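Local structure of putative N-acetyl-gamma-glutamyl-phosphate reductase (Arabidopsis thaliana, 1XYG) at residues T166-P171 / S257-E262; V173-A178 / H273-T278; K287-G292 / Y305-V310; V293-H298 / S309-R314; H298-S303 / I322-N327. The protein probably catalyses, as a homotetramer, the NADPH-dependent reduction of N-acetyl-gamma-glutamyl phosphate to N-acetylglutamate semialdehyde, a step of arginine biosynthesis in the chloroplast. All blocks are in the same frame, centred on the assembly; numbering follows the deposited sequence.

Interaction 1: residues T166-P171 / S257-E262; sequences TTIQLP and STIYVE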
# COMPACT_ATOMS: atom_id res chain seq x y z
N THR A 166 -22.95 -12.04 -0.88
CA THR A 166 -22.68 -12.98 0.20
C THR A 166 -22.57 -12.27 1.55
O THR A 166 -23.15 -12.71 2.54
CB THR A 166 -21.37 -13.78 -0.07
OG1 THR A 166 -21.55 -14.62 -1.22
CG2 THR A 166 -21.01 -14.64 1.13
N THR A 167 -21.84 -11.16 1.58
CA THR A 167 -21.67 -10.40 2.82
C THR A 167 -22.97 -9.75 3.30
O THR A 167 -23.11 -9.45 4.48
CB THR A 167 -20.65 -9.24 2.66
OG1 THR A 167 -21.24 -8.20 1.87
CG2 THR A 167 -19.37 -9.73 2.00
N ILE A 168 -23.91 -9.55 2.38
CA ILE A 168 -25.17 -8.90 2.72
C ILE A 168 -26.28 -9.87 3.15
O ILE A 168 -26.96 -9.63 4.15
CB ILE A 168 -25.68 -8.05 1.54
CG1 ILE A 168 -24.66 -6.95 1.22
CG2 ILE A 168 -27.03 -7.42 1.88
CD1 ILE A 168 -24.89 -6.29 -0.11
N GLN A 169 -26.46 -10.95 2.40
CA GLN A 169 -27.51 -11.90 2.71
C GLN A 169 -27.28 -12.71 3.98
O GLN A 169 -28.22 -13.01 4.69
CB GLN A 169 -27.73 -12.84 1.52
CG GLN A 169 -28.15 -12.10 0.27
CD GLN A 169 -28.26 -13.02 -0.92
OE1 GLN A 169 -29.22 -13.78 -1.05
NE2 GLN A 169 -27.25 -12.96 -1.79
N LEU A 170 -26.03 -13.08 4.26
CA LEU A 170 -25.77 -13.86 5.47
C LEU A 170 -26.35 -13.17 6.72
O LEU A 170 -27.00 -13.82 7.53
CB LEU A 170 -24.26 -14.11 5.63
CG LEU A 170 -23.71 -15.23 4.73
CD1 LEU A 170 -22.20 -15.33 4.90
CD2 LEU A 170 -24.39 -16.54 5.09
N PRO A 171 -26.11 -11.86 6.88
CA PRO A 171 -26.67 -11.19 8.06
C PRO A 171 -28.16 -10.86 7.96
O PRO A 171 -28.91 -11.07 8.91
CB PRO A 171 -25.82 -9.92 8.16
CG PRO A 171 -25.45 -9.65 6.74
CD PRO A 171 -25.07 -11.03 6.26
N SER A 257 -19.30 -4.84 4.16
CA SER A 257 -20.55 -4.18 3.87
C SER A 257 -20.96 -3.59 5.20
O SER A 257 -20.98 -4.28 6.22
CB SER A 257 -21.63 -5.17 3.41
OG SER A 257 -21.48 -5.46 2.03
N THR A 258 -21.22 -2.29 5.20
CA THR A 258 -21.70 -1.62 6.40
C THR A 258 -23.18 -1.45 6.06
O THR A 258 -23.54 -0.69 5.16
CB THR A 258 -21.03 -0.26 6.59
OG1 THR A 258 -19.61 -0.41 6.63
CG2 THR A 258 -21.51 0.37 7.90
N ILE A 259 -24.03 -2.19 6.77
CA ILE A 259 -25.46 -2.20 6.52
C ILE A 259 -26.30 -1.41 7.50
O ILE A 259 -26.29 -1.67 8.70
CB ILE A 259 -25.94 -3.66 6.49
CG1 ILE A 259 -25.06 -4.46 5.54
CG2 ILE A 259 -27.41 -3.72 6.11
CD1 ILE A 259 -25.30 -5.93 5.59
N TYR A 260 -27.04 -0.44 6.98
CA TYR A 260 -27.89 0.40 7.81
C TYR A 260 -29.34 -0.00 7.67
O TYR A 260 -29.95 0.22 6.62
CB TYR A 260 -27.69 1.86 7.39
CG TYR A 260 -26.24 2.29 7.48
CD1 TYR A 260 -25.68 2.70 8.69
CD2 TYR A 260 -25.43 2.30 6.34
CE1 TYR A 260 -24.33 3.11 8.76
CE2 TYR A 260 -24.09 2.70 6.40
CZ TYR A 260 -23.55 3.11 7.61
OH TYR A 260 -22.23 3.50 7.67
N VAL A 261 -29.89 -0.60 8.72
CA VAL A 261 -31.28 -1.04 8.70
C VAL A 261 -32.15 -0.43 9.78
O VAL A 261 -31.67 0.10 10.79
CB VAL A 261 -31.38 -2.59 8.84
CG1 VAL A 261 -30.57 -3.26 7.74
CG2 VAL A 261 -30.88 -3.02 10.21
N GLU A 262 -33.46 -0.53 9.56
CA GLU A 262 -34.46 -0.04 10.50
C GLU A 262 -34.98 -1.27 11.21
O GLU A 262 -35.42 -2.22 10.56
CB GLU A 262 -35.59 0.63 9.73
CG GLU A 262 -36.14 1.84 10.41
CD GLU A 262 -37.20 2.53 9.57
OE1 GLU A 262 -36.93 2.79 8.37
OE2 GLU A 262 -38.29 2.81 10.11

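Interaction 2: residues V173-A178 / H273-T278; sequences VPLLKA and HQQLKT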
# COMPACT_ATOMS: atom_id res chain seq x y z
N VAL A 173 -30.73 -12.16 5.85
CA VAL A 173 -31.73 -13.21 5.67
C VAL A 173 -32.34 -13.68 6.99
O VAL A 173 -33.56 -13.68 7.14
CB VAL A 173 -31.15 -14.41 4.90
CG1 VAL A 173 -32.15 -15.55 4.87
CG2 VAL A 173 -30.80 -13.98 3.48
N PRO A 174 -31.51 -14.07 7.97
CA PRO A 174 -32.02 -14.52 9.26
C PRO A 174 -32.86 -13.45 9.96
O PRO A 174 -33.88 -13.75 10.58
CB PRO A 174 -30.75 -14.83 10.05
CG PRO A 174 -29.80 -15.24 8.99
CD PRO A 174 -30.05 -14.23 7.90
N LEU A 175 -32.43 -12.19 9.86
CA LEU A 175 -33.14 -11.09 10.50
C LEU A 175 -34.49 -10.83 9.85
O LEU A 175 -35.46 -10.53 10.55
CB LEU A 175 -32.29 -9.81 10.47
CG LEU A 175 -30.95 -9.89 11.22
CD1 LEU A 175 -30.24 -8.56 11.15
CD2 LEU A 175 -31.17 -10.29 12.67
N LEU A 176 -34.57 -10.94 8.53
CA LEU A 176 -35.83 -10.73 7.81
C LEU A 176 -36.77 -11.90 8.09
O LEU A 176 -37.97 -11.71 8.29
CB LEU A 176 -35.58 -10.61 6.31
CG LEU A 176 -34.94 -9.32 5.81
CD1 LEU A 176 -34.43 -9.49 4.38
CD2 LEU A 176 -35.98 -8.20 5.90
N LYS A 177 -36.21 -13.11 8.10
CA LYS A 177 -37.00 -14.31 8.37
C LYS A 177 -37.69 -14.22 9.72
O LYS A 177 -38.82 -14.68 9.89
CB LYS A 177 -36.11 -15.55 8.37
CG LYS A 177 -35.87 -16.13 7.04
CD LYS A 177 -34.96 -17.33 7.08
CE LYS A 177 -34.74 -17.80 5.66
NZ LYS A 177 -33.82 -18.95 5.56
N ALA A 178 -36.99 -13.64 10.69
CA ALA A 178 -37.52 -13.50 12.03
C ALA A 178 -38.28 -12.19 12.23
O ALA A 178 -38.67 -11.86 13.34
CB ALA A 178 -36.39 -13.62 13.05
N HIS A 273 -28.73 -9.28 17.50
CA HIS A 273 -27.52 -10.00 17.87
C HIS A 273 -27.81 -11.45 18.27
O HIS A 273 -27.13 -12.37 17.82
CB HIS A 273 -26.80 -9.28 19.02
CG HIS A 273 -25.54 -9.96 19.46
ND1 HIS A 273 -25.50 -10.83 20.53
CD2 HIS A 273 -24.30 -9.94 18.93
CE1 HIS A 273 -24.27 -11.31 20.64
NE2 HIS A 273 -23.53 -10.79 19.69
N GLN A 274 -28.83 -11.64 19.10
CA GLN A 274 -29.20 -12.98 19.55
C GLN A 274 -29.66 -13.84 18.38
O GLN A 274 -29.30 -15.01 18.29
CB GLN A 274 -30.32 -12.90 20.60
CG GLN A 274 -30.64 -14.23 21.26
CD GLN A 274 -29.41 -14.87 21.88
OE1 GLN A 274 -28.74 -14.27 22.72
NE2 GLN A 274 -29.10 -16.09 21.45
N GLN A 275 -30.45 -13.26 17.48
CA GLN A 275 -30.93 -14.02 16.33
C GLN A 275 -29.76 -14.50 15.48
O GLN A 275 -29.72 -15.64 15.03
CB GLN A 275 -31.88 -13.17 15.49
CG GLN A 275 -32.54 -13.93 14.36
CD GLN A 275 -33.14 -15.24 14.84
OE1 GLN A 275 -32.60 -16.32 14.60
NE2 GLN A 275 -34.27 -15.14 15.55
N LEU A 276 -28.80 -13.61 15.25
CA LEU A 276 -27.63 -13.95 14.45
C LEU A 276 -26.77 -14.98 15.17
O LEU A 276 -26.29 -15.93 14.55
CB LEU A 276 -26.81 -12.70 14.15
CG LEU A 276 -27.43 -11.72 13.15
CD1 LEU A 276 -26.50 -10.53 12.93
CD2 LEU A 276 -27.69 -12.45 11.83
N LYS A 277 -26.59 -14.79 16.47
CA LYS A 277 -25.78 -15.70 17.25
C LYS A 277 -26.39 -17.10 17.21
O LYS A 277 -25.68 -18.10 17.08
CB LYS A 277 -25.64 -15.22 18.69
CG LYS A 277 -24.50 -15.92 19.41
CD LYS A 277 -24.22 -15.31 20.76
CE LYS A 277 -25.34 -15.60 21.73
NZ LYS A 277 -25.03 -15.02 23.07
N THR A 278 -27.71 -17.16 17.29
CA THR A 278 -28.42 -18.43 17.25
C THR A 278 -28.37 -19.07 15.86
O THR A 278 -28.11 -20.27 15.72
CB THR A 278 -29.91 -18.26 17.66
OG1 THR A 278 -29.99 -17.92 19.05
CG2 THR A 278 -30.69 -19.55 17.42

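Interaction 3: residues K287-G292 / Y305-V310; sequences KVLDEG and YCHMSV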
# COMPACT_ATOMS: atom_id res chain seq x y z
N LYS A 287 -18.92 -16.22 11.76
CA LYS A 287 -18.73 -15.88 13.16
C LYS A 287 -19.44 -14.59 13.54
O LYS A 287 -19.28 -13.56 12.88
CB LYS A 287 -17.23 -15.72 13.48
CG LYS A 287 -16.34 -16.89 13.06
CD LYS A 287 -16.80 -18.21 13.68
CE LYS A 287 -15.82 -19.34 13.40
NZ LYS A 287 -16.41 -20.66 13.75
N VAL A 288 -20.24 -14.65 14.59
CA VAL A 288 -20.95 -13.48 15.08
C VAL A 288 -20.14 -12.98 16.29
O VAL A 288 -20.01 -13.69 17.29
CB VAL A 288 -22.38 -13.83 15.53
CG1 VAL A 288 -23.04 -12.60 16.14
CG2 VAL A 288 -23.18 -14.32 14.33
N LEU A 289 -19.57 -11.79 16.19
CA LEU A 289 -18.75 -11.26 17.28
C LEU A 289 -19.62 -10.70 18.39
O LEU A 289 -20.82 -10.47 18.20
CB LEU A 289 -17.80 -10.17 16.75
CG LEU A 289 -17.04 -10.49 15.45
CD1 LEU A 289 -16.10 -9.34 15.12
CD2 LEU A 289 -16.26 -11.79 15.59
N ASP A 290 -19.03 -10.48 19.57
CA ASP A 290 -19.79 -9.94 20.69
C ASP A 290 -20.20 -8.50 20.38
O ASP A 290 -19.47 -7.76 19.72
CB ASP A 290 -18.97 -9.96 21.99
CG ASP A 290 -18.64 -11.37 22.46
OD1 ASP A 290 -19.35 -12.33 22.07
OD2 ASP A 290 -17.67 -11.53 23.23
N GLU A 291 -21.38 -8.11 20.87
CA GLU A 291 -21.88 -6.76 20.64
C GLU A 291 -20.81 -5.70 20.94
O GLU A 291 -20.10 -5.79 21.94
CB GLU A 291 -23.13 -6.51 21.48
CG GLU A 291 -24.39 -7.16 20.92
CD GLU A 291 -25.62 -6.96 21.80
OE1 GLU A 291 -25.68 -7.58 22.89
OE2 GLU A 291 -26.52 -6.19 21.40
N GLY A 292 -20.71 -4.72 20.05
CA GLY A 292 -19.74 -3.65 20.24
C GLY A 292 -18.39 -3.93 19.61
O GLY A 292 -17.60 -3.01 19.41
N TYR A 305 -13.63 -17.43 6.06
CA TYR A 305 -14.48 -16.93 7.13
C TYR A 305 -15.16 -15.59 6.90
O TYR A 305 -14.68 -14.74 6.15
CB TYR A 305 -13.68 -16.83 8.44
CG TYR A 305 -13.19 -18.16 8.93
CD1 TYR A 305 -14.06 -19.05 9.57
CD2 TYR A 305 -11.87 -18.54 8.73
CE1 TYR A 305 -13.61 -20.29 10.00
CE2 TYR A 305 -11.42 -19.78 9.16
CZ TYR A 305 -12.29 -20.65 9.79
OH TYR A 305 -11.82 -21.88 10.18
N CYS A 306 -16.29 -15.43 7.57
CA CYS A 306 -17.08 -14.21 7.52
C CYS A 306 -17.33 -13.80 8.97
O CYS A 306 -17.82 -14.60 9.76
CB CYS A 306 -18.42 -14.46 6.82
SG CYS A 306 -19.64 -13.13 7.03
N HIS A 307 -16.96 -12.58 9.32
CA HIS A 307 -17.19 -12.08 10.66
C HIS A 307 -18.23 -10.98 10.54
O HIS A 307 -18.14 -10.15 9.63
CB HIS A 307 -15.91 -11.50 11.28
CG HIS A 307 -14.85 -12.51 11.59
ND1 HIS A 307 -13.60 -12.16 12.06
CD2 HIS A 307 -14.84 -13.86 11.48
CE1 HIS A 307 -12.87 -13.25 12.23
NE2 HIS A 307 -13.60 -14.29 11.89
N MET A 308 -19.20 -10.98 11.43
CA MET A 308 -20.23 -9.95 11.43
C MET A 308 -20.50 -9.49 12.86
O MET A 308 -20.28 -10.23 13.82
CB MET A 308 -21.52 -10.46 10.77
CG MET A 308 -22.14 -11.66 11.45
SD MET A 308 -23.72 -12.11 10.68
CE MET A 308 -23.15 -12.72 9.07
N SER A 309 -20.97 -8.26 12.98
CA SER A 309 -21.28 -7.67 14.28
C SER A 309 -22.44 -6.68 14.13
O SER A 309 -22.64 -6.11 13.05
CB SER A 309 -20.04 -6.96 14.83
OG SER A 309 -20.27 -6.46 16.13
N VAL A 310 -23.19 -6.49 15.21
CA VAL A 310 -24.33 -5.57 15.21
C VAL A 310 -24.10 -4.41 16.18
O VAL A 310 -23.57 -4.61 17.28
CB VAL A 310 -25.64 -6.28 15.65
CG1 VAL A 310 -26.80 -5.32 15.52
CG2 VAL A 310 -25.87 -7.51 14.81
O HOH W 1 -22.25 -7.74 17.54

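Interaction 4: residues V293-H298 / S309-R314; sequences VVPRTH and SVFPDR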
# COMPACT_ATOMS: atom_id res chain seq x y z
N VAL A 293 -18.12 -5.19 19.30
CA VAL A 293 -16.84 -5.56 18.70
C VAL A 293 -16.83 -5.30 17.20
O VAL A 293 -17.70 -5.76 16.46
CB VAL A 293 -16.52 -7.04 18.98
CG1 VAL A 293 -15.18 -7.43 18.36
CG2 VAL A 293 -16.51 -7.27 20.47
N VAL A 294 -15.84 -4.55 16.75
CA VAL A 294 -15.73 -4.20 15.35
C VAL A 294 -14.89 -5.19 14.54
O VAL A 294 -13.72 -5.41 14.83
CB VAL A 294 -15.12 -2.78 15.18
CG1 VAL A 294 -15.02 -2.42 13.70
CG2 VAL A 294 -15.96 -1.76 15.93
N PRO A 295 -15.50 -5.83 13.53
CA PRO A 295 -14.74 -6.78 12.72
C PRO A 295 -13.78 -6.03 11.79
O PRO A 295 -13.95 -4.85 11.52
CB PRO A 295 -15.83 -7.55 11.97
CG PRO A 295 -16.93 -6.57 11.86
CD PRO A 295 -16.93 -5.87 13.19
N ARG A 296 -12.74 -6.72 11.31
CA ARG A 296 -11.76 -6.12 10.41
C ARG A 296 -11.54 -7.07 9.24
O ARG A 296 -11.41 -8.28 9.46
CB ARG A 296 -10.42 -5.90 11.12
CG ARG A 296 -10.45 -4.91 12.27
CD ARG A 296 -9.14 -4.14 12.36
NE ARG A 296 -7.98 -5.02 12.23
CZ ARG A 296 -6.74 -4.61 11.98
NH1 ARG A 296 -5.76 -5.49 11.88
NH2 ARG A 296 -6.48 -3.32 11.80
N THR A 297 -11.49 -6.54 8.02
CA THR A 297 -11.27 -7.41 6.87
C THR A 297 -9.90 -8.08 7.02
O THR A 297 -9.68 -9.18 6.52
CB THR A 297 -11.32 -6.63 5.52
OG1 THR A 297 -10.25 -5.68 5.45
CG2 THR A 297 -12.66 -5.89 5.38
N HIS A 298 -8.98 -7.41 7.72
CA HIS A 298 -7.65 -7.98 7.94
C HIS A 298 -7.75 -9.34 8.62
O HIS A 298 -6.94 -10.23 8.36
CB HIS A 298 -6.79 -7.08 8.85
CG HIS A 298 -6.87 -5.62 8.54
ND1 HIS A 298 -8.02 -4.88 8.73
CD2 HIS A 298 -5.92 -4.75 8.13
CE1 HIS A 298 -7.77 -3.61 8.45
NE2 HIS A 298 -6.50 -3.50 8.08
N SER A 309 -20.97 -8.26 12.98
CA SER A 309 -21.28 -7.67 14.28
C SER A 309 -22.44 -6.68 14.13
O SER A 309 -22.64 -6.11 13.05
CB SER A 309 -20.04 -6.96 14.83
OG SER A 309 -20.27 -6.46 16.13
N VAL A 310 -23.19 -6.49 15.21
CA VAL A 310 -24.33 -5.57 15.21
C VAL A 310 -24.10 -4.41 16.18
O VAL A 310 -23.57 -4.61 17.28
CB VAL A 310 -25.64 -6.28 15.65
CG1 VAL A 310 -26.80 -5.32 15.52
CG2 VAL A 310 -25.87 -7.51 14.81
N PHE A 311 -24.50 -3.21 15.78
CA PHE A 311 -24.34 -2.03 16.61
C PHE A 311 -25.58 -1.18 16.54
O PHE A 311 -26.33 -1.22 15.56
CB PHE A 311 -23.18 -1.15 16.13
CG PHE A 311 -21.91 -1.87 15.89
CD1 PHE A 311 -21.75 -2.68 14.77
CD2 PHE A 311 -20.85 -1.74 16.78
CE1 PHE A 311 -20.56 -3.35 14.53
CE2 PHE A 311 -19.65 -2.41 16.56
CZ PHE A 311 -19.50 -3.22 15.43
N PRO A 312 -25.83 -0.37 17.59
CA PRO A 312 -27.01 0.48 17.58
C PRO A 312 -26.67 1.70 16.72
O PRO A 312 -25.51 2.13 16.65
CB PRO A 312 -27.18 0.85 19.05
CG PRO A 312 -25.77 0.98 19.50
CD PRO A 312 -25.09 -0.23 18.86
N ASP A 313 -27.66 2.23 16.02
CA ASP A 313 -27.43 3.42 15.22
C ASP A 313 -27.79 4.59 16.13
O ASP A 313 -28.61 4.45 17.03
CB ASP A 313 -28.34 3.43 13.98
CG ASP A 313 -27.97 4.52 12.99
OD1 ASP A 313 -28.12 5.71 13.33
OD2 ASP A 313 -27.52 4.18 11.87
N ARG A 314 -27.15 5.74 15.92
CA ARG A 314 -27.45 6.91 16.74
C ARG A 314 -28.92 7.29 16.55
O ARG A 314 -29.56 7.78 17.47
CB ARG A 314 -26.54 8.06 16.34
CG ARG A 314 -26.90 9.38 16.99
CD ARG A 314 -25.85 10.43 16.66
NE ARG A 314 -26.20 11.73 17.21
CZ ARG A 314 -26.25 12.01 18.51
NH1 ARG A 314 -25.98 11.06 19.40
NH2 ARG A 314 -26.54 13.24 18.91

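Interaction 5: residues H298-S303 / I322-N327; sequences HNVRGS and ISVIDN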
# COMPACT_ATOMS: atom_id res chain seq x y z
N HIS A 298 -8.98 -7.41 7.72
CA HIS A 298 -7.65 -7.98 7.94
C HIS A 298 -7.75 -9.34 8.62
O HIS A 298 -6.94 -10.23 8.36
CB HIS A 298 -6.79 -7.08 8.85
CG HIS A 298 -6.87 -5.62 8.54
ND1 HIS A 298 -8.02 -4.88 8.73
CD2 HIS A 298 -5.92 -4.75 8.13
CE1 HIS A 298 -7.77 -3.61 8.45
NE2 HIS A 298 -6.50 -3.50 8.08
N ASN A 299 -8.76 -9.51 9.48
CA ASN A 299 -8.93 -10.75 10.24
C ASN A 299 -9.44 -11.99 9.52
O ASN A 299 -9.40 -13.08 10.09
CB ASN A 299 -9.80 -10.50 11.47
CG ASN A 299 -9.22 -9.46 12.41
OD1 ASN A 299 -8.00 -9.33 12.55
ND2 ASN A 299 -10.10 -8.71 13.08
N VAL A 300 -9.95 -11.83 8.30
CA VAL A 300 -10.45 -12.98 7.53
C VAL A 300 -9.66 -13.14 6.23
O VAL A 300 -9.91 -14.05 5.44
CB VAL A 300 -11.95 -12.82 7.16
CG1 VAL A 300 -12.84 -12.99 8.39
CG2 VAL A 300 -12.18 -11.45 6.52
N ARG A 301 -8.71 -12.23 6.03
CA ARG A 301 -7.86 -12.22 4.85
C ARG A 301 -7.23 -13.59 4.58
O ARG A 301 -6.52 -14.14 5.43
CB ARG A 301 -6.77 -11.16 5.06
CG ARG A 301 -6.03 -10.69 3.84
CD ARG A 301 -5.32 -9.37 4.15
NE ARG A 301 -4.27 -9.50 5.16
CZ ARG A 301 -3.89 -8.52 5.97
NH1 ARG A 301 -4.47 -7.33 5.92
NH2 ARG A 301 -2.89 -8.72 6.83
N GLY A 302 -7.48 -14.14 3.40
CA GLY A 302 -6.91 -15.42 3.02
C GLY A 302 -7.61 -16.63 3.60
O GLY A 302 -7.07 -17.74 3.60
N SER A 303 -8.83 -16.44 4.09
CA SER A 303 -9.58 -17.55 4.66
C SER A 303 -11.00 -17.53 4.12
O SER A 303 -11.40 -16.61 3.40
CB SER A 303 -9.62 -17.43 6.19
OG SER A 303 -10.47 -16.37 6.58
N ILE A 322 -22.13 -4.86 10.37
CA ILE A 322 -20.88 -4.91 9.62
C ILE A 322 -20.62 -6.38 9.31
O ILE A 322 -20.69 -7.23 10.20
CB ILE A 322 -19.71 -4.34 10.45
CG1 ILE A 322 -19.98 -2.86 10.76
CG2 ILE A 322 -18.41 -4.47 9.68
CD1 ILE A 322 -18.91 -2.18 11.59
N SER A 323 -20.34 -6.67 8.04
CA SER A 323 -20.09 -8.04 7.60
C SER A 323 -18.85 -8.05 6.69
O SER A 323 -18.80 -7.33 5.70
CB SER A 323 -21.31 -8.56 6.84
OG SER A 323 -21.12 -9.88 6.39
N VAL A 324 -17.85 -8.86 7.04
CA VAL A 324 -16.63 -8.92 6.24
C VAL A 324 -16.21 -10.32 5.82
O VAL A 324 -16.51 -11.32 6.49
CB VAL A 324 -15.44 -8.27 7.01
CG1 VAL A 324 -15.85 -6.87 7.51
CG2 VAL A 324 -15.03 -9.17 8.19
N ILE A 325 -15.50 -10.38 4.69
CA ILE A 325 -14.99 -11.63 4.13
C ILE A 325 -13.79 -11.31 3.24
O ILE A 325 -13.47 -10.14 3.02
CB ILE A 325 -16.03 -12.34 3.21
CG1 ILE A 325 -16.41 -11.43 2.05
CG2 ILE A 325 -17.27 -12.73 4.00
CD1 ILE A 325 -17.29 -12.11 1.01
N ASP A 326 -13.13 -12.35 2.76
CA ASP A 326 -12.04 -12.18 1.81
C ASP A 326 -12.86 -12.35 0.52
O ASP A 326 -13.44 -13.41 0.29
CB ASP A 326 -11.02 -13.32 1.94
CG ASP A 326 -9.98 -13.31 0.83
OD1 ASP A 326 -10.34 -12.98 -0.32
OD2 ASP A 326 -8.80 -13.64 1.10
N ASN A 327 -12.95 -11.30 -0.29
CA ASN A 327 -13.76 -11.34 -1.51
C ASN A 327 -13.43 -12.49 -2.47
O ASN A 327 -14.30 -12.96 -3.20
CB ASN A 327 -13.67 -10.01 -2.27
CG ASN A 327 -12.28 -9.73 -2.77
OD1 ASN A 327 -11.36 -9.48 -1.98
ND2 ASN A 327 -12.10 -9.78 -4.10
O HOH W 2 -13.74 -15.01 3.79

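Interaction 1: residues T166-P171 / S257-E262
T167 and S257 supply the polar part of this contact, a hydroxyl-to-hydroxyl hydrogen bond in which S257 OG donates to T167 OG1 over 2.8 Å. T167 turns OG1 between its own backbone N and carbonyl carbon (chi1 72°), aiming it at the strand, and passes its own proton to Y164 O. The two hydroxyls and the helix carbonyl form a short chain, which suits small hydroxyl residues in a buried place. Helix 163-177 lies here across strand 255-262 of the mixed sheet in the dimerisation domain; the axes of 166-171 and 257-262 are 9.0 Å apart at an angle of 43°. The helix opens with C163, the active-site cysteine by similarity, and the side chain of T167 is about 6 Å from it. I168 CG1 makes van der Waals contact with the serine hydroxyl, 3.6 Å from S257 OG. The apolar contacts centre on I259, whose CD1 meets P171 CG at 3.9 Å, the two side chains crossing at about a right angle. The same methyl lies 4.1 Å from I168 CA. A long, branched isoleucine can bridge the helix-to-sheet gap, and the compact proline ring offers it a smooth apolar surface.

Interaction 2: residues V173-A178 / H273-T278
L175 and L276 form the tight part of this helix-on-helix contact. Their side chains cross at about a right angle, and the terminal methyl L175 CD2 rests 4.0 Å from L276 CG. That methyl also lies 4.1 Å from Q275 CB, so it sits against two consecutive residues of the other helix. The torsion of L175 matters here: CG is anti to the carbonyl carbon (chi1 -61°), which carries the branched end forward although the side chain leaves its backbone neither toward nor away from the partner. P174 adds a ring carbon, CB, 4.3 Å from L276 CD2. Leucines suit the buried layer because their forked ends fill it without polar needs. The helices of 173-177 and 273-278 cross at 118°, their axes 9.5 Å apart. Both belong to the helical layer over one face of the mixed sheet, and L276 reaches on to M308 and V310 of strand 306-312. Whereas the leucines and P174 are buried, the side nearer solvent is made by the partly exposed Q275 and A178, and no hydrogen bond joins the two segments. Q275 bends at chi2 (49°) and lays its amide end along A178, NE2 being 3.6 Å from A178 CB; the short alanine methyl lets the amide lie close against it. On the exposed side of helix 273-278, T278 OG1 donates to Q274 O from above the carbonyl plane, while T278 N reaches the same oxygen from the opposite face.

Interaction 3: residues K287-G292 / Y305-V310
K287 pairs with H307 and V288 with M308, in parallel, and the backbone bonds form a regular ladder. K287 N donates to C306 O (2.8 Å), M308 N to K287 O (3.0 Å) and L289 N to M308 O (2.9 Å), each nearly in line with the carbonyl. On one face, the stem of K287 runs by the imidazole of H307, with K287 CB 3.6 Å from H307 CD2, and L289 places CD2 over a face of that ring. On the other, M308 holds CG between its backbone N and carbonyl carbon (chi1 60°), which sets it 4.1 Å from V288 CG2, and M308 packs on L170 and P171 of helix 163-177. Beyond L289 the chains part and a water bridges them, donating to L289 O and to S309 OG (2.7 Å) and accepting from V310 N; S309 OG itself bonds V293 O. Further out, R65 of the third subunit packs on K287, L289 and H307. Strand 286-288 edges the mixed sheet within this chain. Beta-branched valine suits an extended strand, and lysine packs its stem while NZ makes a long, weak ion pair with E284. The water implies that backbone groups stay paired where direct strand bonding has run out.

Interaction 4: residues V293-H298 / S309-R314
S309 meets the loop through both atoms of its short side chain. Its CB packs 3.7 Å from P295 CD, and OG, placed anti to the backbone N (chi1 -176°), donates to V293 O over 2.7 Å, tilted 17° from the carbonyl plane. Two residues along the strand, F311 adds apolar contacts. Its CE2 lies 3.8 Å from V294 CG2, the valine and phenylalanine side chains crossing at about a right angle, and P295 CD stands at the ring's edge, near its plane. F311 CZ also lies close to V293 O, at 3.3 Å. Serine fits because it is small enough for CB to pack against the proline ring yet brings a donor; replacing it with an alanine would probably leave the V293 carbonyl without its mate and let this part of the loop move. The one hydrogen bond between the two segments implies that V293 is held to the strand at a single polar point, with V294 and P295 packing on F311 and S309, while R296-H298 leave the strand for the second subunit, where R296 and T297 bond its E209 and I214.

Interaction 5: residues H298-S303 / I322-N327
With chi1 at 171°, D326 extends its carboxylate to the turn at V300-S303, while V300 sets CG2 between its backbone N and carbonyl carbon, against the strand. G302 N donates to D326 OD2 over 2.7 Å, using the oxygen's anti lone pair. V300 CG2 lies 3.7 Å from I325 C and 4.0 Å from V324 CG2. The turn is a type II beta turn, and glycine suits its third position, where phi is 80°. S303 N and OG both bond V300 O from the same face, which steadies the turn. A water links S303 O to D326 N. OD2 also forms a salt bridge with R253, and OD1 bonds L328 N, capping the backbone ahead of the next helix; with an alanine here, the G302 N-H and the charge of R253 would probably lose their mate and that cap would go. The contact thus lies where strand 318-325, flanked by strands 255-262 and 306-312, leads toward helix 329-343.

How the interactions relate
All five interactions belong to the mixed sheet of the dimerisation domain and the helices on it. Interactions 1 and 2 share helix 163-177, and P171 O comes 3.5 Å from L276 CD2. Interactions 3 and 4 share strand 306-312, their centres about 7 Å apart, and interaction 5 lies on the next strand, H307 O meeting V324 N at 2.9 Å. Interactions 1 and 5 both come close to C163, the active site by similarity: side chains of T167 and I325 lie about 6 and 5 Å from its side chain, and T167 and I325 pack on each other. Interaction 2 lies away from it. Interactions 1, 4 and 5 also touch the second subunit, and 3 and 5 the third.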